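Local atomic coordinates of CG14216 (Drosophila melanogaster, PDB entry 3P9Y), a protein that dephosphorylates phosphoserine in the C-terminal domain of RNA polymerase II and probably acts in RNA processing and transcription termination. Residues R38-E44 with R101-E107; I68-E73 with L85-D90. The protein carries 2 engineered substitutions. One frame throughout, in Å; residues are numbered along the deposited sequence.

Interaction 1 (R38-E44 with R101-E107); sequences RSYGTGE and RFQDTKE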
ATOM      1  N   ARG A  38      -5.053  -6.213   0.963  1.00 17.91           N
ATOM      2  CA  ARG A  38      -4.184  -6.610  -0.143  1.00 18.20           C
ATOM      3  C   ARG A  38      -3.351  -5.398  -0.529  1.00 17.33           C
ATOM      4  O   ARG A  38      -3.730  -4.274  -0.226  1.00 17.28           O
ATOM      5  CB  ARG A  38      -5.004  -7.092  -1.345  1.00 20.22           C
ATOM      6  CG  ARG A  38      -5.804  -8.355  -1.081  1.00 23.90           C
ATOM      7  CD  ARG A  38      -6.466  -8.876  -2.346  1.00 28.41           C
ATOM      8  NE  ARG A  38      -7.044 -10.205  -2.158  1.00 34.54           N
ATOM      9  CZ  ARG A  38      -8.239 -10.438  -1.623  1.00 37.56           C
ATOM     10  NH1 ARG A  38      -9.002  -9.429  -1.211  1.00 35.72           N
ATOM     11  NH2 ARG A  38      -8.676 -11.686  -1.500  1.00 40.77           N
ATOM     12  N   SER A  39      -2.215  -5.616  -1.182  1.00 17.14           N
ATOM     13  CA  SER A  39      -1.325  -4.510  -1.528  1.00 18.07           C
ATOM     14  C   SER A  39      -0.874  -4.575  -2.978  1.00 18.08           C
ATOM     15  O   SER A  39      -0.786  -5.654  -3.562  1.00 17.83           O
ATOM     16  CB  SER A  39      -0.098  -4.500  -0.613  1.00 16.85           C
ATOM     17  OG  SER A  39       0.607  -5.726  -0.690  1.00 16.23           O
ATOM     18  N   TYR A  40      -0.574  -3.408  -3.543  1.00 17.79           N
ATOM     19  CA  TYR A  40      -0.155  -3.303  -4.935  1.00 18.51           C
ATOM     20  C   TYR A  40       0.777  -2.109  -5.145  1.00 18.73           C
ATOM     21  O   TYR A  40       0.891  -1.238  -4.285  1.00 17.75           O
ATOM     22  CB  TYR A  40      -1.383  -3.147  -5.837  1.00 18.63           C
ATOM     23  CG  TYR A  40      -2.425  -4.214  -5.633  1.00 18.36           C
ATOM     24  CD1 TYR A  40      -2.361  -5.414  -6.326  1.00 19.94           C
ATOM     25  CD2 TYR A  40      -3.469  -4.028  -4.741  1.00 18.40           C
ATOM     26  CE1 TYR A  40      -3.308  -6.400  -6.136  1.00 20.59           C
ATOM     27  CE2 TYR A  40      -4.422  -5.005  -4.544  1.00 20.24           C
ATOM     28  CZ  TYR A  40      -4.337  -6.190  -5.245  1.00 22.14           C
ATOM     29  OH  TYR A  40      -5.284  -7.169  -5.052  1.00 22.89           O
ATOM     30  N   GLY A  41       1.443  -2.085  -6.296  1.00 19.15           N
ATOM     31  CA  GLY A  41       2.215  -0.937  -6.731  1.00 19.38           C
ATOM     32  C   GLY A  41       1.616  -0.450  -8.037  1.00 20.09           C
ATOM     33  O   GLY A  41       0.851  -1.175  -8.659  1.00 20.89           O
ATOM     34  N   THR A  42       1.952   0.764  -8.458  1.00 21.16           N
ATOM     35  CA  THR A  42       1.377   1.332  -9.675  1.00 22.50           C
ATOM     36  C   THR A  42       2.424   1.556 -10.767  1.00 24.45           C
ATOM     37  O   THR A  42       2.081   1.837 -11.913  1.00 25.86           O
ATOM     38  CB  THR A  42       0.670   2.672  -9.393  1.00 21.18           C
ATOM     39  OG1 THR A  42       1.560   3.549  -8.693  1.00 20.57           O
ATOM     40  CG2 THR A  42      -0.582   2.455  -8.563  1.00 20.07           C
ATOM     41  N   GLY A  43       3.699   1.438 -10.412  1.00 24.17           N
ATOM     42  CA  GLY A  43       4.772   1.613 -11.373  1.00 26.60           C
ATOM     43  C   GLY A  43       4.716   0.600 -12.504  1.00 28.70           C
ATOM     44  O   GLY A  43       4.011  -0.404 -12.428  1.00 27.13           O
ATOM     45  N   GLU A  44       5.463   0.869 -13.567  1.00 31.79           N
ATOM     46  CA  GLU A  44       5.566  -0.068 -14.674  1.00 34.27           C
ATOM     47  C   GLU A  44       6.415  -1.255 -14.242  1.00 32.71           C
ATOM     48  O   GLU A  44       6.201  -2.380 -14.688  1.00 33.67           O
ATOM     49  CB  GLU A  44       6.183   0.616 -15.897  1.00 36.20           C
ATOM     50  CG  GLU A  44       5.277   1.662 -16.532  1.00 41.20           C
ATOM     51  CD  GLU A  44       5.945   2.402 -17.679  1.00 52.07           C
ATOM     52  OE1 GLU A  44       7.195   2.381 -17.765  1.00 53.29           O
ATOM     53  OE2 GLU A  44       5.216   3.012 -18.493  1.00 56.10           O
ATOM     54  N   ARG A 101       0.824  -5.577  -9.491  1.00 22.37           N
ATOM     55  CA  ARG A 101       0.504  -4.269 -10.050  1.00 23.37           C
ATOM     56  C   ARG A 101      -0.998  -4.038  -9.916  1.00 22.38           C
ATOM     57  O   ARG A 101      -1.799  -4.914 -10.245  1.00 23.59           O
ATOM     58  CB  ARG A 101       0.940  -4.191 -11.521  1.00 24.09           C
ATOM     59  CG  ARG A 101       1.469  -2.817 -11.939  1.00 25.49           C
ATOM     60  CD  ARG A 101       2.000  -2.799 -13.375  1.00 27.49           C
ATOM     61  NE  ARG A 101       0.990  -2.350 -14.334  1.00 29.07           N
ATOM     62  CZ  ARG A 101       0.961  -1.146 -14.906  1.00 29.45           C
ATOM     63  NH1 ARG A 101       1.892  -0.240 -14.643  1.00 30.75           N
ATOM     64  NH2 ARG A 101      -0.006  -0.846 -15.758  1.00 31.01           N
ATOM     65  N   PHE A 102      -1.379  -2.864  -9.426  1.00 21.11           N
ATOM     66  CA  PHE A 102      -2.783  -2.571  -9.174  1.00 21.98           C
ATOM     67  C   PHE A 102      -3.590  -2.589 -10.464  1.00 23.27           C
ATOM     68  O   PHE A 102      -4.727  -3.053 -10.484  1.00 22.42           O
ATOM     69  CB  PHE A 102      -2.948  -1.206  -8.498  1.00 20.54           C
ATOM     70  CG  PHE A 102      -4.385  -0.795  -8.326  1.00 20.48           C
ATOM     71  CD1 PHE A 102      -5.181  -1.395  -7.364  1.00 21.05           C
ATOM     72  CD2 PHE A 102      -4.945   0.177  -9.137  1.00 21.40           C
ATOM     73  CE1 PHE A 102      -6.508  -1.031  -7.211  1.00 20.39           C
ATOM     74  CE2 PHE A 102      -6.273   0.549  -8.988  1.00 21.91           C
ATOM     75  CZ  PHE A 102      -7.054  -0.056  -8.025  1.00 20.74           C
ATOM     76  N   GLN A 103      -2.994  -2.083 -11.539  1.00 24.01           N
ATOM     77  CA  GLN A 103      -3.701  -1.919 -12.804  1.00 24.94           C
ATOM     78  C   GLN A 103      -4.045  -3.268 -13.434  1.00 27.26           C
ATOM     79  O   GLN A 103      -4.835  -3.334 -14.376  1.00 27.09           O
ATOM     80  CB  GLN A 103      -2.865  -1.085 -13.781  1.00 25.27           C
ATOM     81  CG  GLN A 103      -2.664   0.377 -13.374  1.00 24.22           C
ATOM     82  CD  GLN A 103      -1.368   0.615 -12.609  1.00 25.51           C
ATOM     83  OE1 GLN A 103      -0.939  -0.219 -11.811  1.00 24.24           O
ATOM     84  NE2 GLN A 103      -0.743   1.763 -12.848  1.00 23.81           N
ATOM     85  N   ASP A 104      -3.460  -4.343 -12.910  1.00 26.51           N
ATOM     86  CA  ASP A 104      -3.683  -5.679 -13.462  1.00 27.28           C
ATOM     87  C   ASP A 104      -4.529  -6.572 -12.559  1.00 29.19           C
ATOM     88  O   ASP A 104      -4.798  -7.722 -12.902  1.00 31.06           O
ATOM     89  CB  ASP A 104      -2.343  -6.365 -13.743  1.00 28.62           C
ATOM     90  CG  ASP A 104      -1.536  -5.648 -14.808  1.00 29.47           C
ATOM     91  OD1 ASP A 104      -2.116  -5.305 -15.859  1.00 33.43           O
ATOM     92  OD2 ASP A 104      -0.325  -5.419 -14.596  1.00 30.19           O
ATOM     93  N   THR A 105      -4.958  -6.059 -11.411  1.00 27.05           N
ATOM     94  CA  THR A 105      -5.742  -6.871 -10.488  1.00 27.59           C
ATOM     95  C   THR A 105      -7.228  -6.840 -10.827  1.00 30.45           C
ATOM     96  O   THR A 105      -7.737  -5.847 -11.340  1.00 30.93           O
ATOM     97  CB  THR A 105      -5.562  -6.424  -9.021  1.00 26.95           C
ATOM     98  OG1 THR A 105      -6.113  -7.416  -8.147  1.00 28.08           O
ATOM     99  CG2 THR A 105      -6.252  -5.093  -8.766  1.00 24.93           C
ATOM    100  N   LYS A 106      -7.912  -7.937 -10.523  1.00 31.42           N
ATOM    101  CA  LYS A 106      -9.351  -8.043 -10.724  1.00 33.14           C
ATOM    102  C   LYS A 106     -10.094  -7.987  -9.389  1.00 31.50           C
ATOM    103  O   LYS A 106     -11.323  -8.014  -9.352  1.00 31.32           O
ATOM    104  CB  LYS A 106      -9.679  -9.347 -11.455  1.00 37.21           C
ATOM    105  CG  LYS A 106      -9.056  -9.448 -12.844  1.00 39.53           C
ATOM    106  CD  LYS A 106      -9.673  -8.431 -13.801  1.00 43.71           C
ATOM    107  CE  LYS A 106      -8.607  -7.653 -14.564  1.00 47.10           C
ATOM    108  NZ  LYS A 106      -7.781  -8.522 -15.455  1.00 48.31           N
ATOM    109  N   GLU A 107      -9.348  -7.910  -8.293  1.00 29.88           N
ATOM    110  CA  GLU A 107      -9.956  -7.794  -6.972  1.00 29.57           C
ATOM    111  C   GLU A 107     -10.663  -6.450  -6.841  1.00 27.72           C
ATOM    112  O   GLU A 107     -10.259  -5.464  -7.458  1.00 26.10           O
ATOM    113  CB  GLU A 107      -8.892  -7.922  -5.876  1.00 28.98           C
ATOM    114  CG  GLU A 107      -8.071  -9.201  -5.941  1.00 31.71           C
ATOM    115  CD  GLU A 107      -8.888 -10.442  -5.629  1.00 34.59           C
ATOM    116  OE1 GLU A 107      -9.972 -10.316  -5.019  1.00 34.80           O
ATOM    117  OE2 GLU A 107      -8.441 -11.551  -5.990  1.00 38.05           O
TER
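Tyr-40 lays its ring against residues 102-107 and meets a different kind of group at its root, flank and tip. Its CB packs 3.6 Å from CB of Phe-102, and the two rings form an offset edge-to-face pair with planes 69° apart, the Phe-102 edge directed at the Tyr-40 face. Thr-105 crosses the far half of the tyrosine at about a right angle: CG2 lies over one face near the rim, while OG1 donates to Tyr-40 OH across 3.2 Å. With chi1 at -168°, the threonine hydroxyl stands opposite its own backbone N, where it also accepts from Glu-107 N, forming an ST turn. Arg-38 and Glu-107 stack with guanidinium and carboxylate planes only 5° apart. OE1 of Glu-107 sits over the guanidinium centre, 4.0 Å from NH2 of Arg-38, so this long salt bridge rests on charge alone.

Where strand 36-41 of the LMW PTP-like sheet ends, a single beta bridge joins Gly-41 to Arg-101, and Phe-102 N donates to Gly-41 O at 2.9 Å. Gln-103 NE2 then approaches Thr-42 O in the carbonyl plane, on a lone pair, at 3.0 Å. Arg-101 NH1 reaches Gly-43 O at 3.1 Å from above the carbonyl plane, although that oxygen lies in the guanidinium plane. CD of Gln-103 covers one face of this guanidinium, and Asp-104 OD2 forms a salt bridge with its NE, the hydrogen bond in it weak. Three consecutive carbonyls thus each receive a different donor, which is likely to restrain the chain leaving the strand, while Gln-103 OE1 is buried with no polar partner.

Interaction 2 (I68-E73 with L85-D90); sequences IYRDLE and LLHMLD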
ATOM      1  N   ILE A  68      14.346 -11.878  -5.934  1.00 31.86           N
ATOM      2  CA  ILE A  68      14.982 -10.569  -5.857  1.00 30.78           C
ATOM      3  C   ILE A  68      15.983 -10.580  -4.709  1.00 31.17           C
ATOM      4  O   ILE A  68      17.073 -10.025  -4.818  1.00 32.14           O
ATOM      5  CB  ILE A  68      13.947  -9.450  -5.651  1.00 29.83           C
ATOM      6  CG1 ILE A  68      12.998  -9.390  -6.855  1.00 29.33           C
ATOM      7  CG2 ILE A  68      14.644  -8.111  -5.445  1.00 29.17           C
ATOM      8  CD1 ILE A  68      11.862  -8.406  -6.701  1.00 28.63           C
ATOM      9  N   TYR A  69      15.601 -11.233  -3.616  1.00 30.60           N
ATOM     10  CA  TYR A  69      16.457 -11.387  -2.444  1.00 32.15           C
ATOM     11  C   TYR A  69      17.761 -12.092  -2.809  1.00 34.17           C
ATOM     12  O   TYR A  69      18.845 -11.626  -2.469  1.00 33.62           O
ATOM     13  CB  TYR A  69      15.721 -12.202  -1.380  1.00 30.68           C
ATOM     14  CG  TYR A  69      16.473 -12.366  -0.079  1.00 31.81           C
ATOM     15  CD1 TYR A  69      16.116 -11.634   1.044  1.00 31.24           C
ATOM     16  CD2 TYR A  69      17.530 -13.261   0.032  1.00 35.08           C
ATOM     17  CE1 TYR A  69      16.793 -11.782   2.240  1.00 31.83           C
ATOM     18  CE2 TYR A  69      18.216 -13.416   1.227  1.00 33.44           C
ATOM     19  CZ  TYR A  69      17.839 -12.674   2.328  1.00 33.71           C
ATOM     20  OH  TYR A  69      18.509 -12.816   3.526  1.00 34.59           O
ATOM     21  N   ARG A  70      17.643 -13.227  -3.494  1.00 35.10           N
ATOM     22  CA  ARG A  70      18.808 -13.994  -3.920  1.00 38.28           C
ATOM     23  C   ARG A  70      19.675 -13.150  -4.835  1.00 37.08           C
ATOM     24  O   ARG A  70      20.900 -13.166  -4.733  1.00 38.11           O
ATOM     25  CB  ARG A  70      18.375 -15.263  -4.652  1.00 42.73           C
ATOM     26  CG  ARG A  70      17.840 -16.354  -3.743  1.00 49.95           C
ATOM     27  CD  ARG A  70      17.152 -17.452  -4.541  1.00 60.87           C
ATOM     28  NE  ARG A  70      16.790 -18.594  -3.705  1.00 74.30           N
ATOM     29  CZ  ARG A  70      17.552 -19.672  -3.531  1.00 86.33           C
ATOM     30  NH1 ARG A  70      18.728 -19.773  -4.138  1.00 86.48           N
ATOM     31  NH2 ARG A  70      17.133 -20.657  -2.749  1.00 92.69           N
ATOM     32  N   ASP A  71      19.026 -12.400  -5.719  1.00 36.21           N
ATOM     33  CA  ASP A  71      19.727 -11.576  -6.693  1.00 37.03           C
ATOM     34  C   ASP A  71      20.644 -10.559  -6.019  1.00 38.71           C
ATOM     35  O   ASP A  71      21.802 -10.405  -6.404  1.00 39.14           O
ATOM     36  CB  ASP A  71      18.721 -10.846  -7.579  1.00 36.91           C
ATOM     37  CG  ASP A  71      19.381 -10.146  -8.746  1.00 38.54           C
ATOM     38  OD1 ASP A  71      20.190 -10.793  -9.443  1.00 41.42           O
ATOM     39  OD2 ASP A  71      19.092  -8.952  -8.965  1.00 36.67           O
ATOM     40  N   LEU A  72      20.122  -9.863  -5.015  1.00 36.89           N
ATOM     41  CA  LEU A  72      20.881  -8.818  -4.343  1.00 36.87           C
ATOM     42  C   LEU A  72      21.918  -9.424  -3.405  1.00 38.77           C
ATOM     43  O   LEU A  72      22.958  -8.823  -3.144  1.00 39.63           O
ATOM     44  CB  LEU A  72      19.947  -7.895  -3.557  1.00 36.36           C
ATOM     45  CG  LEU A  72      18.886  -7.144  -4.365  1.00 35.64           C
ATOM     46  CD1 LEU A  72      18.071  -6.243  -3.452  1.00 32.57           C
ATOM     47  CD2 LEU A  72      19.521  -6.334  -5.488  1.00 37.06           C
ATOM     48  N   GLU A  73      21.624 -10.613  -2.895  1.00 38.35           N
ATOM     49  CA  GLU A  73      22.517 -11.282  -1.960  1.00 39.71           C
ATOM     50  C   GLU A  73      23.817 -11.659  -2.658  1.00 40.90           C
ATOM     51  O   GLU A  73      24.905 -11.458  -2.120  1.00 42.14           O
ATOM     52  CB  GLU A  73      21.844 -12.531  -1.389  1.00 39.67           C
ATOM     53  CG  GLU A  73      22.591 -13.160  -0.230  1.00 40.38           C
ATOM     54  CD  GLU A  73      21.875 -14.370   0.337  1.00 41.11           C
ATOM     55  OE1 GLU A  73      21.147 -15.045  -0.424  1.00 39.65           O
ATOM     56  OE2 GLU A  73      22.043 -14.645   1.545  1.00 40.10           O
ATOM     57  N   LEU A  85      17.632  -3.656   2.531  1.00 31.46           N
ATOM     58  CA  LEU A  85      16.816  -4.249   1.473  1.00 29.94           C
ATOM     59  C   LEU A  85      16.544  -5.738   1.677  1.00 28.64           C
ATOM     60  O   LEU A  85      15.459  -6.214   1.367  1.00 26.42           O
ATOM     61  CB  LEU A  85      17.454  -4.025   0.101  1.00 31.95           C
ATOM     62  CG  LEU A  85      17.661  -2.568  -0.325  1.00 33.52           C
ATOM     63  CD1 LEU A  85      17.902  -2.486  -1.826  1.00 32.54           C
ATOM     64  CD2 LEU A  85      16.472  -1.707   0.064  1.00 32.50           C
ATOM     65  N   LEU A  86      17.519  -6.481   2.187  1.00 29.95           N
ATOM     66  CA  LEU A  86      17.329  -7.914   2.387  1.00 29.27           C
ATOM     67  C   LEU A  86      16.277  -8.181   3.464  1.00 28.29           C
ATOM     68  O   LEU A  86      15.461  -9.088   3.325  1.00 26.80           O
ATOM     69  CB  LEU A  86      18.652  -8.604   2.728  1.00 32.37           C
ATOM     70  CG  LEU A  86      19.665  -8.661   1.575  1.00 33.79           C
ATOM     71  CD1 LEU A  86      20.887  -9.478   1.962  1.00 36.00           C
ATOM     72  CD2 LEU A  86      19.025  -9.233   0.316  1.00 32.53           C
ATOM     73  N   HIS A  87      16.279  -7.382   4.525  1.00 29.10           N
ATOM     74  CA  HIS A  87      15.265  -7.532   5.561  1.00 28.47           C
ATOM     75  C   HIS A  87      13.892  -7.161   5.012  1.00 27.42           C
ATOM     76  O   HIS A  87      12.909  -7.844   5.280  1.00 26.66           O
ATOM     77  CB  HIS A  87      15.574  -6.677   6.788  1.00 30.23           C
ATOM     78  CG  HIS A  87      14.459  -6.647   7.786  1.00 32.00           C
ATOM     79  ND1 HIS A  87      14.022  -7.777   8.444  1.00 31.52           N
ATOM     80  CD2 HIS A  87      13.678  -5.632   8.225  1.00 33.84           C
ATOM     81  CE1 HIS A  87      13.026  -7.457   9.253  1.00 30.79           C
ATOM     82  NE2 HIS A  87      12.800  -6.161   9.139  1.00 33.46           N
ATOM     83  N   MET A  88      13.830  -6.081   4.242  1.00 26.29           N
ATOM     84  CA  MET A  88      12.578  -5.666   3.624  1.00 25.94           C
ATOM     85  C   MET A  88      12.022  -6.788   2.757  1.00 23.95           C
ATOM     86  O   MET A  88      10.840  -7.113   2.831  1.00 22.10           O
ATOM     87  CB  MET A  88      12.780  -4.405   2.778  1.00 24.84           C
ATOM     88  CG  MET A  88      11.533  -3.959   2.023  1.00 22.83           C
ATOM     89  SD  MET A  88      11.807  -2.454   1.057  1.00 22.82           S
ATOM     90  CE  MET A  88      12.138  -1.277   2.366  1.00 25.75           C
ATOM     91  N   LEU A  89      12.884  -7.379   1.936  1.00 24.65           N
ATOM     92  CA  LEU A  89      12.472  -8.426   1.016  1.00 24.55           C
ATOM     93  C   LEU A  89      12.052  -9.680   1.776  1.00 23.59           C
ATOM     94  O   LEU A  89      11.153 -10.401   1.354  1.00 23.98           O
ATOM     95  CB  LEU A  89      13.605  -8.745   0.036  1.00 25.20           C
ATOM     96  CG  LEU A  89      13.841  -7.663  -1.024  1.00 26.52           C
ATOM     97  CD1 LEU A  89      15.271  -7.698  -1.543  1.00 26.84           C
ATOM     98  CD2 LEU A  89      12.836  -7.798  -2.168  1.00 24.63           C
ATOM     99  N   ASP A  90      12.703  -9.928   2.905  1.00 24.66           N
ATOM    100  CA  ASP A  90      12.382 -11.085   3.731  1.00 25.63           C
ATOM    101  C   ASP A  90      11.008 -10.913   4.368  1.00 24.06           C
ATOM    102  O   ASP A  90      10.203 -11.838   4.393  1.00 25.42           O
ATOM    103  CB  ASP A  90      13.437 -11.261   4.821  1.00 27.28           C
ATOM    104  CG  ASP A  90      13.181 -12.475   5.682  1.00 28.50           C
ATOM    105  OD1 ASP A  90      13.029 -13.579   5.114  1.00 27.85           O
ATOM    106  OD2 ASP A  90      13.125 -12.326   6.923  1.00 30.01           O
TER
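Tyr-69 and Leu-86 form the centre of an alpha-alpha hairpin in which helices 65-82 and 85-95 run antiparallel, their local axes 9.7 Å apart at 165°. Tyr-69 CB has Leu-89 CB as nearest neighbour across the contact, at 4.3 Å. With CG anti to the backbone N (chi1 -177°), the ring swings over the facing helix. CG and the ring beyond it lie under CD2 of Leu-86, a CH-pi contact 3.9 Å from the ring centroid and 12° off its normal. CD1 turns an edge to Leu-89 CB at 4.0 Å, and CE1 comes within 3.2 Å of Leu-86 O, an oxygen already accepting from Asp-90 N. At the tip, Tyr-69 OH stays 4.3 Å from Leu-86 CB, its nearest atom across. Cut back to an alanine, this position would probably leave Leu-86 CD2 without its aromatic platform and open a gap beside Leu-89.

On the side nearer strands 46-48 and 57-59, the contact is wholly aliphatic. Ile-68 and Leu-72 both meet Leu-89 at about right angles, and Leu-72 also reaches Leu-85. Ile-68 CG2 touches Leu-89 CD2 at 3.8 Å, whereas Leu-89 CD1 lies 3.7 Å from Leu-72 CD1.

Interactions 1 and 2 are separate: their centres lie 21 Å apart and their nearest atoms about 11 Å. In sequence, both helices of interaction 2 fall between the two segments of interaction 1. The chain running from the end of strand 11-16 into helix 22-32, where LMW PTP-like folds carry the phosphate-binding loop, relates them. From interaction 1, Ser-39 hydrogen-bonds Asn-19, and Thr-42 OG1 bonds the backbone O of Asp-16. From interaction 2, Ile-68 and Leu-89 pack on Met-20, and Met-88 on Asn-21. Leu-85 and Met-88 also touch an apolar side chain of the bound peptide, so the hairpin borders the substrate directly, whereas interaction 1 closes the strand 36-41 edge of the sheet.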